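Local coordinates for protein malate dehydrogenase (Pyrococcus horikoshii, PDB 1V9N) that catalyses the NAD-dependent oxidation of (S)-malate to oxaloacetate as a homodimeric member of the LDH2/MDH2 family, at residues E34-A37 with K38-A41; Y267-N270 with T271-G275. All coordinates share one frame; numbering follows the deposited sequence.

How the contacts relate
Contact 1 is the first two turns of helix 34-49; contact 2, far later in the sequence, is a type I turn and its flanks in the loop between helix 242-258 and strand 278-285. Together they illustrate how contacts between residues a few positions apart can be built on a regular helix or on an irregular loop. Their centres lie 21 Å apart and their nearest atoms about 10 Å, so the two do not touch. Both lie some way from the bound NADPH: the side chain of T271 in contact 2 is about 9 Å from the dinucleotide, that of V40 in contact 1 about 12 Å.

Contact 1: residues E34-A37 with K38-A41; sequences EEDA and KIVA
The carbonyl oxygen of D36 takes two backbone N-H groups: V40 N at 3.1 Å in a nearly straight i to i+4 bond (164° at the hydrogen), and I39 N at 3.2 Å in a weak, strongly bent one. I39 N also reaches E35 O at 3.2 Å, which makes its hydrogen shared between two carbonyls. On either side of these bonds K38 N binds E34 O and A41 N binds A37 O, each at 3.0 Å, the regular alpha-helical pattern.

Outside this backbone core, K38 runs its extended chain back along the helix to its first turn. With CG beside its own backbone N (chi1 -66°), the lysine passes over E34 O, and its CE meets E34 CG at 3.6 Å. E35, folded at chi2 (-49°), brings OE2 to K38 NZ at 3.8 Å, a long salt bridge. E34 OE2, 4.1 Å from K38 NZ, is too far for a salt bridge and adds only a nearby opposite charge. Negative charge at a helix N-terminus probably also suits the helix dipole.

The buried residues pack on two helices: I39 and V40 against helix 97-115, and A37, V40 and A41 against helix 16-29.

Contact 2: residues Y267-N270 with T271-G275; sequences YVKN and TSEKG
K269 reaches across the bend to K274, its NZ giving a hydrogen bond to K274 O at 3.3 Å. The donor comes in 17° from the plane of that carbonyl, with a C=O...N angle of 158°. Extended beyond CG, the lysine lays its methylenes alongside the returning backbone, where CD comes within 3.7 Å of G275 O. At the root of the same side chain, K269 CB rests on E273 CB at 3.8 Å.

Between these two residues the chain reverses in a type I beta turn from N270 to E273, closed by E273 N bonding to N270 O at 3.1 Å. The N-H arrives above the carbonyl plane, 51° out of it, instead of along a lone pair. S276 OG lies in hydrogen-bonding range of both N270 O and E273 O, and its single proton has to serve one or be shared between them. At the outer side of the turn one water accepts from both T271 N, at 2.9 Å, and N270 ND2, at 3.3 Å, and thereby ties the asparagine amide to the first peptide of the bend. Buried T271 turns its OG1 to R62 NE, and S272 O is taken by S69 OG. G275, whose positive phi favours glycine, gives its N-H to E94 OE1. A second water lies between Y267 O and G275 O at the mouth of the bend, but it has more acceptors around it than protons, and its approach to Y267 O is too short to be relied on. Backbone bonds pair K269 with S276 beside it. At the start of the segment, Y267 OH is hydrogen-bonded to E306 OE1 of the second subunit, which brings this surface loop to the dimer interface.

Contact 1: residues E34-A37 with K38-A41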
# COMPACT_ATOMS: atom_id res chain seq x y z
N GLU A 34 -2.49 -30.21 -18.29
CA GLU A 34 -1.56 -30.60 -17.23
C GLU A 34 -0.67 -29.49 -16.70
O GLU A 34 -0.47 -29.38 -15.49
CB GLU A 34 -0.70 -31.77 -17.70
CG GLU A 34 0.35 -32.19 -16.69
CD GLU A 34 1.04 -33.48 -17.07
OE1 GLU A 34 1.52 -33.59 -18.22
OE2 GLU A 34 1.10 -34.40 -16.22
N GLU A 35 -0.11 -28.67 -17.58
CA GLU A 35 0.78 -27.60 -17.13
C GLU A 35 0.02 -26.54 -16.34
O GLU A 35 0.54 -25.98 -15.38
CB GLU A 35 1.51 -26.97 -18.31
CG GLU A 35 2.52 -27.91 -18.97
CD GLU A 35 3.45 -28.58 -17.97
OE1 GLU A 35 4.16 -27.86 -17.23
OE2 GLU A 35 3.47 -29.83 -17.92
N ASP A 36 -1.22 -26.27 -16.74
CA ASP A 36 -2.03 -25.29 -16.04
C ASP A 36 -2.45 -25.86 -14.69
O ASP A 36 -2.53 -25.14 -13.71
CB ASP A 36 -3.26 -24.90 -16.87
CG ASP A 36 -2.90 -24.10 -18.11
OD1 ASP A 36 -1.75 -23.61 -18.18
OD2 ASP A 36 -3.75 -23.96 -19.01
N ALA A 37 -2.71 -27.17 -14.66
CA ALA A 37 -3.10 -27.84 -13.42
C ALA A 37 -1.96 -27.76 -12.41
O ALA A 37 -2.18 -27.59 -11.22
CB ALA A 37 -3.45 -29.31 -13.70
N LYS A 38 -0.73 -27.90 -12.90
CA LYS A 38 0.45 -27.83 -12.04
C LYS A 38 0.63 -26.43 -11.45
O LYS A 38 1.10 -26.28 -10.33
CB LYS A 38 1.70 -28.26 -12.83
CG LYS A 38 1.68 -29.72 -13.23
CD LYS A 38 2.97 -30.14 -13.93
CE LYS A 38 2.95 -31.63 -14.27
NZ LYS A 38 4.21 -32.08 -14.91
N ILE A 39 0.26 -25.40 -12.21
CA ILE A 39 0.37 -24.03 -11.72
C ILE A 39 -0.64 -23.81 -10.60
O ILE A 39 -0.31 -23.25 -9.56
CB ILE A 39 0.11 -23.00 -12.85
CG1 ILE A 39 1.25 -23.04 -13.87
CG2 ILE A 39 -0.03 -21.60 -12.26
CD1 ILE A 39 0.98 -22.25 -15.14
N VAL A 40 -1.87 -24.27 -10.80
CA VAL A 40 -2.90 -24.12 -9.77
C VAL A 40 -2.48 -24.86 -8.50
O VAL A 40 -2.55 -24.32 -7.40
CB VAL A 40 -4.26 -24.66 -10.27
CG1 VAL A 40 -5.31 -24.51 -9.17
CG2 VAL A 40 -4.70 -23.91 -11.52
N ALA A 41 -2.04 -26.11 -8.67
CA ALA A 41 -1.62 -26.93 -7.53
C ALA A 41 -0.48 -26.26 -6.77
O ALA A 41 -0.48 -26.20 -5.54
CB ALA A 41 -1.20 -28.31 -8.02

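Contact 2: residues Y267-N270 with T271-G275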
# COMPACT_ATOMS: atom_id res chain seq x y z
N TYR A 267 -18.93 -5.48 -8.07
CA TYR A 267 -19.44 -6.26 -9.20
C TYR A 267 -18.70 -7.54 -9.54
O TYR A 267 -18.99 -8.17 -10.55
CB TYR A 267 -19.55 -5.34 -10.42
CG TYR A 267 -20.54 -4.23 -10.18
CD1 TYR A 267 -21.91 -4.47 -10.28
CD2 TYR A 267 -20.12 -2.96 -9.78
CE1 TYR A 267 -22.84 -3.47 -9.97
CE2 TYR A 267 -21.04 -1.96 -9.47
CZ TYR A 267 -22.39 -2.22 -9.57
OH TYR A 267 -23.30 -1.23 -9.25
N VAL A 268 -17.75 -7.93 -8.70
CA VAL A 268 -17.00 -9.16 -8.92
C VAL A 268 -17.90 -10.32 -8.47
O VAL A 268 -18.40 -10.31 -7.34
CB VAL A 268 -15.69 -9.17 -8.09
CG1 VAL A 268 -15.01 -10.53 -8.19
CG2 VAL A 268 -14.75 -8.06 -8.58
N LYS A 269 -18.12 -11.29 -9.35
CA LYS A 269 -18.97 -12.45 -9.06
C LYS A 269 -18.17 -13.65 -8.56
O LYS A 269 -16.94 -13.69 -8.69
CB LYS A 269 -19.72 -12.90 -10.32
CG LYS A 269 -20.52 -11.83 -11.04
CD LYS A 269 -21.14 -12.45 -12.30
CE LYS A 269 -21.76 -11.41 -13.21
NZ LYS A 269 -22.25 -12.04 -14.48
N ASN A 270 -18.88 -14.63 -8.02
CA ASN A 270 -18.24 -15.85 -7.53
C ASN A 270 -17.65 -16.59 -8.72
O ASN A 270 -18.08 -16.40 -9.85
CB ASN A 270 -19.25 -16.74 -6.81
CG ASN A 270 -19.83 -16.09 -5.57
OD1 ASN A 270 -20.62 -15.15 -5.66
ND2 ASN A 270 -19.42 -16.58 -4.40
N THR A 271 -16.67 -17.44 -8.44
CA THR A 271 -15.98 -18.22 -9.48
C THR A 271 -16.88 -19.04 -10.40
O THR A 271 -16.63 -19.12 -11.60
CB THR A 271 -14.94 -19.17 -8.85
OG1 THR A 271 -14.04 -18.41 -8.03
CG2 THR A 271 -14.15 -19.89 -9.94
N SER A 272 -17.92 -19.66 -9.84
CA SER A 272 -18.84 -20.49 -10.61
C SER A 272 -19.62 -19.72 -11.67
O SER A 272 -20.12 -20.29 -12.64
CB SER A 272 -19.84 -21.19 -9.68
OG SER A 272 -19.16 -22.06 -8.79
N GLU A 273 -19.73 -18.42 -11.46
CA GLU A 273 -20.45 -17.56 -12.39
C GLU A 273 -19.59 -17.19 -13.59
O GLU A 273 -18.38 -17.04 -13.47
CB GLU A 273 -20.89 -16.28 -11.68
CG GLU A 273 -22.09 -16.46 -10.78
CD GLU A 273 -23.36 -16.68 -11.57
OE1 GLU A 273 -23.84 -15.72 -12.21
OE2 GLU A 273 -23.88 -17.82 -11.56
N LYS A 274 -20.23 -17.06 -14.75
CA LYS A 274 -19.50 -16.64 -15.94
C LYS A 274 -19.30 -15.14 -15.74
O LYS A 274 -20.12 -14.47 -15.11
CB LYS A 274 -20.33 -16.91 -17.20
CG LYS A 274 -20.46 -18.38 -17.54
CD LYS A 274 -21.09 -18.57 -18.91
CE LYS A 274 -21.05 -20.04 -19.33
NZ LYS A 274 -21.67 -20.24 -20.68
N GLY A 275 -18.20 -14.61 -16.26
CA GLY A 275 -17.93 -13.19 -16.10
C GLY A 275 -17.67 -12.75 -14.67
O GLY A 275 -18.13 -11.68 -14.26
O HOH W 1 -18.69 -9.22 -12.80
O HOH W 2 -16.76 -18.05 -5.59